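Local coordinates for protein sucrose 6(F)-phosphate phosphorylase (PDB 6S9V) that is a phosphorylase of the alpha-amylase family, built around a closed TIM-type barrel of eight parallel strands, at residues R64-I69 with R209-G214; S72-E75 with T80-D83; F109-K114 with S119-M124; E195-F200 with G240-Y245; E230-L235 with Q260-E265. One frame throughout, in Å; residues are numbered along the deposited sequence.

Interaction 1: R64-I69 with R209-G214; sequences RGFAPI and RLDAVG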
# COMPACT_ATOMS: atom_id res chain seq x y z
N ARG A 64 12.76 -1.67 -6.94
CA ARG A 64 11.72 -2.28 -7.76
C ARG A 64 10.60 -1.30 -8.10
O ARG A 64 9.45 -1.50 -7.70
CB ARG A 64 11.16 -3.54 -7.08
CG ARG A 64 10.31 -4.35 -8.04
CD ARG A 64 10.04 -5.80 -7.59
NE ARG A 64 9.22 -6.44 -8.61
CZ ARG A 64 8.79 -7.69 -8.58
NH1 ARG A 64 9.11 -8.49 -7.57
NH2 ARG A 64 8.04 -8.14 -9.58
N GLY A 65 10.96 -0.24 -8.82
CA GLY A 65 10.00 0.69 -9.36
C GLY A 65 9.91 2.01 -8.62
O GLY A 65 9.44 2.99 -9.20
N PHE A 66 10.34 2.07 -7.37
CA PHE A 66 10.12 3.28 -6.57
C PHE A 66 11.26 4.28 -6.67
O PHE A 66 11.35 5.19 -5.83
CB PHE A 66 9.85 2.89 -5.11
CG PHE A 66 8.48 2.31 -4.90
CD1 PHE A 66 7.40 3.12 -4.63
CD2 PHE A 66 8.28 0.95 -5.01
CE1 PHE A 66 6.14 2.58 -4.44
CE2 PHE A 66 7.03 0.40 -4.83
CZ PHE A 66 5.95 1.21 -4.55
N ALA A 67 12.11 4.17 -7.70
CA ALA A 67 13.07 5.21 -8.07
C ALA A 67 12.80 5.61 -9.52
O ALA A 67 13.60 5.33 -10.42
CB ALA A 67 14.51 4.75 -7.89
N PRO A 68 11.67 6.25 -9.78
CA PRO A 68 11.26 6.49 -11.16
C PRO A 68 12.13 7.51 -11.87
O PRO A 68 12.45 8.58 -11.34
CB PRO A 68 9.81 7.00 -11.02
CG PRO A 68 9.77 7.62 -9.65
CD PRO A 68 10.66 6.73 -8.81
N ILE A 69 12.49 7.19 -13.11
CA ILE A 69 13.28 8.07 -13.96
C ILE A 69 12.41 9.07 -14.69
O ILE A 69 12.80 10.23 -14.88
CB ILE A 69 14.10 7.21 -14.95
CG1 ILE A 69 15.12 6.35 -14.18
CG2 ILE A 69 14.81 8.07 -15.99
CD1 ILE A 69 15.82 5.32 -15.05
N ARG A 209 -1.92 6.72 -5.63
CA ARG A 209 -1.35 6.48 -4.32
C ARG A 209 -0.16 7.41 -4.13
O ARG A 209 0.76 7.43 -4.96
CB ARG A 209 -0.90 5.01 -4.22
CG ARG A 209 -0.15 4.60 -2.96
CD ARG A 209 0.26 3.13 -3.09
NE ARG A 209 0.89 2.56 -1.90
CZ ARG A 209 2.17 2.71 -1.57
NH1 ARG A 209 2.97 3.47 -2.32
NH2 ARG A 209 2.64 2.13 -0.47
N LEU A 210 -0.17 8.17 -3.04
CA LEU A 210 0.94 9.07 -2.72
C LEU A 210 1.95 8.30 -1.87
O LEU A 210 1.80 8.18 -0.65
CB LEU A 210 0.43 10.30 -1.99
CG LEU A 210 -0.54 11.19 -2.76
CD1 LEU A 210 -0.72 12.51 -2.04
CD2 LEU A 210 -0.09 11.44 -4.19
N ASP A 211 3.00 7.81 -2.52
CA ASP A 211 4.01 7.02 -1.84
C ASP A 211 4.82 7.89 -0.88
O ASP A 211 5.26 8.99 -1.24
CB ASP A 211 4.94 6.39 -2.88
CG ASP A 211 6.11 5.66 -2.25
OD1 ASP A 211 5.88 4.64 -1.58
OD2 ASP A 211 7.26 6.11 -2.43
N ALA A 212 5.02 7.39 0.34
CA ALA A 212 5.92 8.02 1.31
C ALA A 212 5.56 9.48 1.53
O ALA A 212 6.42 10.31 1.81
CB ALA A 212 7.38 7.88 0.87
N VAL A 213 4.27 9.81 1.44
CA VAL A 213 3.87 11.21 1.53
C VAL A 213 4.25 11.80 2.89
O VAL A 213 4.53 13.00 2.99
CB VAL A 213 2.36 11.36 1.24
CG1 VAL A 213 1.53 10.71 2.34
CG2 VAL A 213 1.99 12.84 1.06
N GLY A 214 4.32 10.97 3.93
CA GLY A 214 4.65 11.49 5.24
C GLY A 214 6.02 12.13 5.32
O GLY A 214 6.29 12.87 6.28

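Interaction 2: S72-E75 with T80-D83; sequences SEIE and TWYD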
# COMPACT_ATOMS: atom_id res chain seq x y z
N SER A 72 6.68 9.76 -18.23
CA SER A 72 6.15 9.99 -19.57
C SER A 72 6.13 8.72 -20.41
O SER A 72 5.61 8.75 -21.53
CB SER A 72 6.96 11.08 -20.27
OG SER A 72 8.32 10.70 -20.39
N GLU A 73 6.67 7.62 -19.90
CA GLU A 73 6.57 6.34 -20.58
C GLU A 73 6.49 5.24 -19.54
O GLU A 73 6.95 5.39 -18.40
CB GLU A 73 7.74 6.07 -21.54
CG GLU A 73 9.06 5.93 -20.85
CD GLU A 73 10.15 5.32 -21.72
OE1 GLU A 73 10.00 5.28 -22.97
OE2 GLU A 73 11.16 4.88 -21.15
N ILE A 74 5.92 4.13 -19.95
CA ILE A 74 5.98 2.89 -19.18
C ILE A 74 7.31 2.21 -19.48
O ILE A 74 7.82 2.27 -20.60
CB ILE A 74 4.78 1.99 -19.53
CG1 ILE A 74 3.46 2.69 -19.13
CG2 ILE A 74 4.93 0.62 -18.87
CD1 ILE A 74 3.37 3.10 -17.67
N GLU A 75 7.88 1.57 -18.47
CA GLU A 75 9.09 0.77 -18.66
C GLU A 75 8.89 -0.20 -19.82
O GLU A 75 7.99 -1.04 -19.76
CB GLU A 75 9.42 0.03 -17.37
CG GLU A 75 10.40 -1.14 -17.51
CD GLU A 75 11.67 -0.77 -18.22
OE1 GLU A 75 12.20 0.34 -17.98
OE2 GLU A 75 12.15 -1.59 -19.03
N THR A 80 3.53 -0.41 -22.55
CA THR A 80 3.37 0.98 -22.93
C THR A 80 2.19 1.58 -22.18
O THR A 80 1.38 0.87 -21.58
CB THR A 80 3.13 1.14 -24.44
OG1 THR A 80 1.79 0.71 -24.74
CG2 THR A 80 4.13 0.32 -25.24
N TRP A 81 2.10 2.90 -22.23
CA TRP A 81 0.97 3.59 -21.64
C TRP A 81 -0.35 3.12 -22.23
O TRP A 81 -1.39 3.18 -21.56
CB TRP A 81 1.13 5.10 -21.83
CG TRP A 81 1.72 5.81 -20.65
CD1 TRP A 81 2.86 6.55 -20.63
CD2 TRP A 81 1.18 5.86 -19.33
NE1 TRP A 81 3.07 7.06 -19.38
CE2 TRP A 81 2.05 6.65 -18.55
CE3 TRP A 81 0.05 5.31 -18.72
CZ2 TRP A 81 1.83 6.91 -17.21
CZ3 TRP A 81 -0.19 5.58 -17.39
CH2 TRP A 81 0.71 6.36 -16.64
N TYR A 82 -0.35 2.66 -23.48
CA TYR A 82 -1.59 2.16 -24.09
C TYR A 82 -2.03 0.83 -23.48
O TYR A 82 -3.23 0.53 -23.48
CB TYR A 82 -1.41 2.06 -25.60
CG TYR A 82 -1.21 3.43 -26.18
CD1 TYR A 82 -2.30 4.25 -26.45
CD2 TYR A 82 0.06 3.93 -26.41
CE1 TYR A 82 -2.12 5.52 -26.96
CE2 TYR A 82 0.25 5.19 -26.93
CZ TYR A 82 -0.85 5.98 -27.20
OH TYR A 82 -0.66 7.25 -27.71
N ASP A 83 -1.10 0.03 -22.97
CA ASP A 83 -1.49 -1.15 -22.20
C ASP A 83 -2.27 -0.76 -20.95
O ASP A 83 -3.23 -1.45 -20.56
CB ASP A 83 -0.25 -1.96 -21.81
CG ASP A 83 0.47 -2.54 -23.02
OD1 ASP A 83 -0.21 -2.90 -24.01
OD2 ASP A 83 1.71 -2.62 -22.99
O HOH W 1 4.82 4.09 -22.79

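Interaction 3: F109-K114 with S119-M124; sequences FQDFLK and SEYADM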
# COMPACT_ATOMS: atom_id res chain seq x y z
N PHE A 109 17.87 15.40 -12.39
CA PHE A 109 19.02 15.29 -11.50
C PHE A 109 20.34 15.14 -12.25
O PHE A 109 21.37 15.65 -11.79
CB PHE A 109 18.86 14.13 -10.53
CG PHE A 109 19.82 14.19 -9.39
CD1 PHE A 109 19.65 15.12 -8.37
CD2 PHE A 109 20.92 13.35 -9.34
CE1 PHE A 109 20.55 15.20 -7.33
CE2 PHE A 109 21.81 13.43 -8.29
CZ PHE A 109 21.62 14.35 -7.29
N GLN A 110 20.35 14.45 -13.40
CA GLN A 110 21.59 14.35 -14.15
C GLN A 110 22.03 15.72 -14.67
O GLN A 110 23.23 16.01 -14.74
CB GLN A 110 21.47 13.33 -15.28
CG GLN A 110 21.41 11.90 -14.73
CD GLN A 110 21.55 10.82 -15.78
OE1 GLN A 110 22.39 9.92 -15.65
NE2 GLN A 110 20.75 10.91 -16.84
N ASP A 111 21.07 16.56 -15.06
CA ASP A 111 21.42 17.92 -15.47
C ASP A 111 22.03 18.68 -14.30
O ASP A 111 23.04 19.38 -14.46
CB ASP A 111 20.18 18.64 -16.00
CG ASP A 111 20.51 19.94 -16.71
OD1 ASP A 111 20.92 19.88 -17.89
OD2 ASP A 111 20.35 21.01 -16.10
N PHE A 112 21.45 18.51 -13.11
CA PHE A 112 21.98 19.16 -11.92
C PHE A 112 23.39 18.68 -11.60
O PHE A 112 24.26 19.48 -11.26
CB PHE A 112 21.06 18.88 -10.73
CG PHE A 112 21.64 19.29 -9.41
CD1 PHE A 112 21.80 20.63 -9.10
CD2 PHE A 112 22.07 18.34 -8.50
CE1 PHE A 112 22.35 21.01 -7.90
CE2 PHE A 112 22.62 18.72 -7.29
CZ PHE A 112 22.76 20.06 -6.99
N LEU A 113 23.64 17.37 -11.71
CA LEU A 113 24.98 16.88 -11.43
C LEU A 113 25.99 17.40 -12.44
O LEU A 113 27.17 17.52 -12.13
CB LEU A 113 25.01 15.35 -11.40
CG LEU A 113 24.36 14.68 -10.19
CD1 LEU A 113 24.65 13.19 -10.26
CD2 LEU A 113 24.86 15.26 -8.87
N LYS A 114 25.53 17.68 -13.66
CA LYS A 114 26.42 18.23 -14.68
C LYS A 114 26.73 19.70 -14.40
O LYS A 114 27.90 20.11 -14.42
CB LYS A 114 25.79 18.06 -16.06
CG LYS A 114 26.59 18.65 -17.22
CD LYS A 114 25.76 18.59 -18.50
CE LYS A 114 26.40 19.34 -19.66
NZ LYS A 114 27.32 18.47 -20.45
N SER A 119 22.13 24.69 -13.18
CA SER A 119 21.07 23.88 -13.75
C SER A 119 19.72 24.52 -13.48
O SER A 119 19.45 25.00 -12.38
CB SER A 119 21.09 22.47 -13.16
OG SER A 119 19.92 21.77 -13.54
N GLU A 120 18.86 24.53 -14.50
CA GLU A 120 17.51 25.04 -14.31
C GLU A 120 16.70 24.18 -13.34
O GLU A 120 15.67 24.64 -12.84
CB GLU A 120 16.78 25.12 -15.65
CG GLU A 120 16.60 23.78 -16.34
CD GLU A 120 15.63 23.86 -17.50
OE1 GLU A 120 14.55 24.47 -17.34
OE2 GLU A 120 15.95 23.32 -18.58
N TYR A 121 17.15 22.96 -13.06
CA TYR A 121 16.43 22.05 -12.18
C TYR A 121 17.00 21.99 -10.77
O TYR A 121 16.51 21.21 -9.95
CB TYR A 121 16.43 20.63 -12.77
CG TYR A 121 15.94 20.54 -14.19
CD1 TYR A 121 14.61 20.80 -14.50
CD2 TYR A 121 16.80 20.21 -15.23
CE1 TYR A 121 14.16 20.72 -15.81
CE2 TYR A 121 16.36 20.12 -16.53
CZ TYR A 121 15.03 20.38 -16.82
OH TYR A 121 14.57 20.31 -18.11
N ALA A 122 18.01 22.80 -10.45
CA ALA A 122 18.67 22.71 -9.16
C ALA A 122 17.68 22.83 -8.01
O ALA A 122 17.78 22.11 -7.01
CB ALA A 122 19.75 23.79 -9.04
N ASP A 123 16.69 23.71 -8.15
CA ASP A 123 15.73 23.98 -7.08
C ASP A 123 14.75 22.84 -6.85
O ASP A 123 14.00 22.89 -5.86
CB ASP A 123 14.96 25.27 -7.41
CG ASP A 123 14.13 25.78 -6.24
OD1 ASP A 123 14.66 25.90 -5.12
OD2 ASP A 123 12.93 26.06 -6.45
N MET A 124 14.72 21.83 -7.71
CA MET A 124 13.83 20.69 -7.49
C MET A 124 14.31 19.80 -6.35
O MET A 124 13.52 19.00 -5.84
CB MET A 124 13.71 19.85 -8.76
CG MET A 124 13.00 20.53 -9.90
SD MET A 124 12.94 19.51 -11.38
CE MET A 124 11.81 18.23 -10.86
O HOH W 2 19.93 23.17 -17.14

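Interaction 4: E195-F200 with G240-Y245; sequences EVFKTF and GQAASY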
# COMPACT_ATOMS: atom_id res chain seq x y z
N GLU A 195 2.21 17.68 -14.06
CA GLU A 195 2.37 17.03 -15.35
C GLU A 195 2.14 15.53 -15.24
O GLU A 195 1.63 14.91 -16.18
CB GLU A 195 3.76 17.31 -15.92
CG GLU A 195 4.03 16.65 -17.27
CD GLU A 195 3.02 17.04 -18.33
OE1 GLU A 195 2.50 18.18 -18.28
OE2 GLU A 195 2.73 16.20 -19.21
N VAL A 196 2.48 14.92 -14.10
CA VAL A 196 2.23 13.50 -13.93
C VAL A 196 0.73 13.24 -13.81
O VAL A 196 0.20 12.31 -14.43
CB VAL A 196 3.00 12.95 -12.72
CG1 VAL A 196 2.72 11.45 -12.56
CG2 VAL A 196 4.49 13.21 -12.88
N PHE A 197 0.02 14.06 -13.02
CA PHE A 197 -1.44 13.95 -12.95
C PHE A 197 -2.06 14.02 -14.34
O PHE A 197 -2.97 13.25 -14.68
CB PHE A 197 -2.03 15.05 -12.06
CG PHE A 197 -1.84 14.82 -10.57
CD1 PHE A 197 -1.90 13.55 -10.02
CD2 PHE A 197 -1.62 15.90 -9.73
CE1 PHE A 197 -1.72 13.36 -8.65
CE2 PHE A 197 -1.45 15.72 -8.36
CZ PHE A 197 -1.51 14.45 -7.82
N LYS A 198 -1.60 14.97 -15.16
CA LYS A 198 -2.12 15.11 -16.51
C LYS A 198 -1.85 13.86 -17.35
O LYS A 198 -2.73 13.39 -18.07
CB LYS A 198 -1.49 16.34 -17.17
CG LYS A 198 -1.99 16.65 -18.55
CD LYS A 198 -1.59 18.05 -18.96
CE LYS A 198 -2.21 18.45 -20.29
NZ LYS A 198 -1.46 17.84 -21.42
N THR A 199 -0.63 13.33 -17.26
CA THR A 199 -0.29 12.10 -17.98
C THR A 199 -1.16 10.94 -17.52
O THR A 199 -1.75 10.22 -18.33
CB THR A 199 1.19 11.80 -17.78
OG1 THR A 199 1.96 12.88 -18.34
CG2 THR A 199 1.57 10.49 -18.45
N PHE A 200 -1.24 10.74 -16.20
CA PHE A 200 -2.07 9.67 -15.65
C PHE A 200 -3.51 9.80 -16.14
O PHE A 200 -4.11 8.83 -16.61
CB PHE A 200 -2.05 9.71 -14.11
CG PHE A 200 -0.77 9.17 -13.48
CD1 PHE A 200 0.33 8.86 -14.24
CD2 PHE A 200 -0.70 8.98 -12.10
CE1 PHE A 200 1.48 8.37 -13.65
CE2 PHE A 200 0.46 8.48 -11.50
CZ PHE A 200 1.54 8.18 -12.28
N GLY A 240 -6.60 19.08 -4.46
CA GLY A 240 -7.36 19.92 -5.37
C GLY A 240 -6.88 19.83 -6.80
O GLY A 240 -7.68 19.87 -7.74
N GLN A 241 -5.56 19.77 -7.00
CA GLN A 241 -5.02 19.62 -8.35
C GLN A 241 -5.38 18.26 -8.93
O GLN A 241 -5.76 18.17 -10.11
CB GLN A 241 -3.51 19.79 -8.33
CG GLN A 241 -3.05 21.15 -7.92
CD GLN A 241 -3.45 22.22 -8.91
OE1 GLN A 241 -3.46 21.99 -10.12
NE2 GLN A 241 -3.79 23.40 -8.41
N ALA A 242 -5.26 17.19 -8.14
CA ALA A 242 -5.64 15.87 -8.64
C ALA A 242 -7.11 15.84 -9.04
O ALA A 242 -7.46 15.28 -10.08
CB ALA A 242 -5.34 14.81 -7.57
N ALA A 243 -7.97 16.47 -8.24
CA ALA A 243 -9.40 16.49 -8.57
C ALA A 243 -9.65 17.19 -9.90
O ALA A 243 -10.59 16.83 -10.62
CB ALA A 243 -10.19 17.17 -7.46
N SER A 244 -8.82 18.17 -10.26
CA SER A 244 -8.98 18.86 -11.54
C SER A 244 -8.83 17.91 -12.72
O SER A 244 -9.38 18.17 -13.80
CB SER A 244 -7.95 19.98 -11.66
OG SER A 244 -8.22 21.02 -10.74
N TYR A 245 -8.08 16.82 -12.55
CA TYR A 245 -7.89 15.81 -13.58
C TYR A 245 -8.73 14.55 -13.34
O TYR A 245 -8.46 13.52 -13.96
CB TYR A 245 -6.41 15.42 -13.70
CG TYR A 245 -5.51 16.55 -14.14
CD1 TYR A 245 -5.38 16.88 -15.48
CD2 TYR A 245 -4.77 17.27 -13.22
CE1 TYR A 245 -4.56 17.91 -15.89
CE2 TYR A 245 -3.94 18.30 -13.62
CZ TYR A 245 -3.84 18.61 -14.95
OH TYR A 245 -3.02 19.65 -15.35

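Interaction 5: E230-L235 with Q260-E265; sequences EIYEFL and QYKLAE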
# COMPACT_ATOMS: atom_id res chain seq x y z
N GLU A 230 2.55 22.05 8.02
CA GLU A 230 3.05 22.16 6.65
C GLU A 230 2.58 21.00 5.78
O GLU A 230 2.25 21.19 4.60
CB GLU A 230 4.58 22.23 6.66
CG GLU A 230 5.14 23.56 7.17
CD GLU A 230 5.28 23.62 8.68
OE1 GLU A 230 4.79 22.72 9.39
OE2 GLU A 230 5.90 24.59 9.17
N ILE A 231 2.56 19.78 6.32
CA ILE A 231 2.17 18.64 5.50
C ILE A 231 0.76 18.82 4.95
O ILE A 231 0.47 18.42 3.82
CB ILE A 231 2.31 17.33 6.31
CG1 ILE A 231 2.03 16.12 5.42
CG2 ILE A 231 1.37 17.32 7.50
CD1 ILE A 231 3.21 15.67 4.64
N TYR A 232 -0.13 19.45 5.72
CA TYR A 232 -1.51 19.60 5.27
C TYR A 232 -1.64 20.63 4.15
O TYR A 232 -2.55 20.54 3.32
CB TYR A 232 -2.41 19.94 6.46
CG TYR A 232 -2.91 18.70 7.15
CD1 TYR A 232 -3.93 17.95 6.59
CD2 TYR A 232 -2.36 18.26 8.35
CE1 TYR A 232 -4.40 16.81 7.19
CE2 TYR A 232 -2.82 17.11 8.96
CZ TYR A 232 -3.84 16.39 8.38
OH TYR A 232 -4.34 15.25 8.96
N GLU A 233 -0.74 21.61 4.11
CA GLU A 233 -0.73 22.56 3.00
C GLU A 233 -0.40 21.86 1.68
O GLU A 233 -0.99 22.17 0.64
CB GLU A 233 0.27 23.67 3.30
CG GLU A 233 0.01 24.41 4.60
CD GLU A 233 1.06 25.45 4.91
OE1 GLU A 233 1.39 26.24 4.00
OE2 GLU A 233 1.57 25.46 6.05
N PHE A 234 0.55 20.92 1.71
CA PHE A 234 0.84 20.13 0.53
C PHE A 234 -0.31 19.19 0.18
O PHE A 234 -0.70 19.07 -0.99
CB PHE A 234 2.12 19.32 0.74
CG PHE A 234 2.43 18.38 -0.40
CD1 PHE A 234 2.99 18.86 -1.58
CD2 PHE A 234 2.15 17.03 -0.30
CE1 PHE A 234 3.26 18.02 -2.63
CE2 PHE A 234 2.43 16.18 -1.35
CZ PHE A 234 2.99 16.67 -2.51
N LEU A 235 -0.84 18.48 1.18
CA LEU A 235 -1.94 17.56 0.92
C LEU A 235 -3.14 18.29 0.32
O LEU A 235 -3.74 17.83 -0.65
CB LEU A 235 -2.34 16.84 2.20
CG LEU A 235 -1.33 15.83 2.74
CD1 LEU A 235 -1.77 15.33 4.11
CD2 LEU A 235 -1.15 14.67 1.77
N GLN A 260 -3.50 8.77 11.09
CA GLN A 260 -4.38 8.19 10.08
C GLN A 260 -5.82 8.65 10.28
O GLN A 260 -6.51 9.04 9.32
CB GLN A 260 -4.30 6.67 10.15
CG GLN A 260 -2.99 6.12 9.63
CD GLN A 260 -3.07 5.80 8.16
OE1 GLN A 260 -2.93 6.68 7.31
NE2 GLN A 260 -3.35 4.54 7.84
N TYR A 261 -6.31 8.60 11.52
CA TYR A 261 -7.71 8.97 11.76
C TYR A 261 -7.96 10.44 11.45
O TYR A 261 -9.02 10.80 10.92
CB TYR A 261 -8.09 8.65 13.20
CG TYR A 261 -8.38 7.18 13.46
CD1 TYR A 261 -7.78 6.16 12.72
CD2 TYR A 261 -9.26 6.82 14.48
CE1 TYR A 261 -8.06 4.82 12.99
CE2 TYR A 261 -9.53 5.50 14.76
CZ TYR A 261 -8.94 4.50 14.02
OH TYR A 261 -9.25 3.19 14.33
N LYS A 262 -7.00 11.31 11.76
CA LYS A 262 -7.18 12.73 11.46
C LYS A 262 -7.21 12.96 9.95
O LYS A 262 -7.98 13.79 9.45
CB LYS A 262 -6.07 13.54 12.12
CG LYS A 262 -6.16 15.04 11.91
CD LYS A 262 -5.18 15.74 12.85
CE LYS A 262 -4.89 17.17 12.44
NZ LYS A 262 -3.76 17.72 13.25
N LEU A 263 -6.38 12.22 9.20
CA LEU A 263 -6.43 12.30 7.74
C LEU A 263 -7.82 11.94 7.22
O LEU A 263 -8.40 12.68 6.41
CB LEU A 263 -5.37 11.38 7.14
CG LEU A 263 -3.94 11.90 7.23
CD1 LEU A 263 -2.96 10.79 6.85
CD2 LEU A 263 -3.76 13.12 6.36
N ALA A 264 -8.36 10.81 7.67
CA ALA A 264 -9.71 10.42 7.28
C ALA A 264 -10.74 11.44 7.75
O ALA A 264 -11.67 11.78 7.00
CB ALA A 264 -10.04 9.03 7.86
N GLU A 265 -10.59 11.95 8.97
CA GLU A 265 -11.53 12.95 9.48
C GLU A 265 -11.51 14.21 8.63
O GLU A 265 -12.53 14.90 8.50
CB GLU A 265 -11.19 13.26 10.95
CG GLU A 265 -12.23 14.09 11.69
CD GLU A 265 -12.09 15.59 11.48
OE1 GLU A 265 -10.94 16.06 11.29
OE2 GLU A 265 -13.12 16.30 11.51

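Interaction 1: R64-I69 with R209-G214
Phe66 sets CG anti to its carbonyl carbon, beside its backbone N (chi1 -74°), while Asp211 holds its carboxyl carbon trans to its amide N (chi1 174°); the two side chains meet between the loop that follows strand 51-54 and the end of strand 207-210. The CD1-CE1 side of the ring does the touching. CE1 of Phe66 lies 3.5 Å from Asp211 OD1, and its CD1 is 3.7 Å from Asp211 OD2, with ring and carboxylate planes inclined at 43°. Arg209, extended from CG to NE, reaches the same corner and sets NH1 3.9 Å from Phe66 CE1. That NH1 also donates to Asp211 OD1 at 3.2 Å, nearly in the guanidinium plane, within a salt bridge; its strongest partner is Asp96. The ring of His309 lies almost parallel to that of Phe66. Arg-Leu-Asp at the end of the fourth barrel strand fits the alpha-amylase signature, and a bound BTB on Asp211 OD1 and a sulfate on Arg209 NE, both probably from the crystallisation liquor, are consistent with a pocket here. No hydrogen bond joins the two segments: the phenyl ring supplies an apolar wall, while Arg209 and Asp211 orient each other beside it.

Interaction 2: S72-E75 with T80-D83
A water bridges Ile74 N and Trp81 N, lying 3.0 Å from each and accepting from both amides. It sits just where the chain turns into helix 81-88, whose first turn is closed by a capping box: Thr80 N donates to Asp83 OD2 at 2.9 Å, reaching that oxygen from above the carboxylate plane. In return Thr80 OG1, at the N-cap, takes weak bonds from the amides of Tyr82 and Asp83. No direct hydrogen bond joins residues 72-75 to the start of the helix; the water is the polar link. Ile74 carries the packing. Its CG1, trans to the carbonyl carbon (chi1 -63°), presses on the Thr80-Trp81 peptide, 3.4 Å from Trp81 N, and from there CD1 climbs over the indole. At the rim of the same ring system the backbone of Ser72 comes in close to the plane, Ser72 C being 3.6 Å from Trp81 NE1; the indole N-H itself bonds to Tyr71 O. Phe203 also stacks on the indole, and Ile74 touches Pro57 and Leu34, so the loop is tied to helix 34-44 as well. The CH-pi contact is well centred: Ile74 CD1 stands 3.9 Å from the centroid of the six-membered ring of Trp81, 12° off its normal.

Interaction 3: F109-K114 with S119-M124
Asp111 CB arrives at the edge of the Tyr121 ring, in its plane and 3.8 Å from CD2, while the ring carries Glu120 CG over one face, 3.6 Å above the plane and over the centre. The Asp111 carboxylate stands almost upright to that ring, the two planes 84° apart. Tyr108, in the first turn of helix 107-115, adds an edge-to-face partner. The second aromatic of the contact, Phe112, meets Ala122 obliquely, with Phe112 CD1 3.8 Å from Ala122 CB.

Between the two rings lies the polar part. Asp111 has its carboxyl carbon trans to the backbone N (chi1 -168°), which swings OD2 over to Ser119. Ser119 OG donates to Asp111 OD2 at 2.7 Å, meeting the anti lone pair, the one turned away from the other carboxylate oxygen. The same hydroxyl accepts from Tyr121 N at 3.1 Å along a fairly straight line (157°), making an ST turn inside the type I turn from Ser119 to Ala122. A water modelled between Asp111 OD2 and Glu120 N comes too near the carboxylate to be relied on.

The segments belong to the excursion between strand 92-97 and helix 187-202, a position consistent with domain B of the alpha-amylase family; Phe112 also packs on Val167 of strand 164-168 there. Ser119 links the carboxylate of the helix to an amide of the turn: the amide donating to OG would be expected to polarise the hydroxyl and make it a stronger donor, which probably stabilises the negative charge of Asp111.

Interaction 4: E195-F200 with G240-Y245
Phe197 and Ala242 make the buried half of this contact, and Lys198 with Tyr245 the more open half. On the buried side Phe197 points its ring at helix 230-244, CG trans to the carbonyl carbon (chi1 -75°), and the methyl of Ala242 sits over one ring face. Ala242 CB is 4.0 Å from the ring centroid and 16° off the normal, a CH-pi contact displaced slightly toward CZ, the nearest ring atom.

Toward solvent the roles are exchanged: now the aromatic belongs to the later segment, and the backbone of helix 187-202 lies against it. Tyr245, in the loop after helix 230-244, lays one ring face on the Phe197-Lys198 junction, with Lys198 CA 3.7 Å above the ring plane and off toward the rim. Its CD2 reaches Phe197 CB at 3.7 Å, so Phe197 serves both halves, and its CE1 is equally far, 3.7 Å, from Lys198 CB. The lysine runs extended past the phenol ring and away from the contact, its last torsion (chi4 -79°) bending only the amino end. No hydrogen bond crosses between the segments, but Tyr245 O accepts from Ser201 OG, one residue past Phe200, which adds a polar link between helix 187-202 and the loop after helix 230-244.

Both helices belong to the outer layer of the TIM barrel, on either side of strand 207-210 along the chain. Beneath them Phe197 also rests on Leu97, Val208 and Leu249, from three consecutive barrel strands, and Ala242 shares Leu249.

Interaction 5: E230-L235 with Q260-E265
Tyr232 leaves helix 230-235 with CB directed at helix 260-265, and its ring bridges most of the distance between them. Along one side CE1 comes to 3.8 Å from Leu263 CD2; on the other CE2 is 4.0 Å from Lys262 CE. At the tip, OH slots between the two residues, 3.4 Å from Leu263 CD2 and 3.5 Å from Lys262 CG. These are van der Waals contacts, and no hydrogen bond joins the segments. Lys262 slants across the tyrosine because its CG is trans to the backbone N (chi1 -178°) and the rest of the chain stays extended; its NZ goes on to a salt bridge with Glu228. Arg266 adds a cation-pi contact to the Tyr232 ring. One turn further along, Leu235 crosses Leu263 at about a right angle, with Leu235 CD1 3.7 Å from Leu263 CD2, so that this one methyl serves both residues of the first helix. The long tyrosine suits the wide spacing: the short segment axes approach to 13.0 Å and cross at -41°. In the outer layer of the barrel the two helices flank strand 248-251 along the chain, where Leu235 and Leu263 both rest on Leu251, and Leu263 also reaches Ile270 of strand 269-271.

All five contacts belong to the alpha-amylase-type barrel region. Interaction 1 bridges the loop after the second strand and the end of the fourth, so interactions 2 and 3 fall between its segments in sequence. Interaction 2 follows its first segment closely and touches interaction 4, Trp81 meeting Phe200 and Thr199. Interactions 4 and 5 share helix 230-244, their centres about 19 Å apart, and join successive helices of the outer layer. Val213 of interaction 1 packs on Ile231, Phe234 and Leu235 of interaction 5, linking the end of strand 207-210 to that layer. Interaction 3 lies outermost, its centre about 20 Å from that of interaction 1, in the domain B-like excursion.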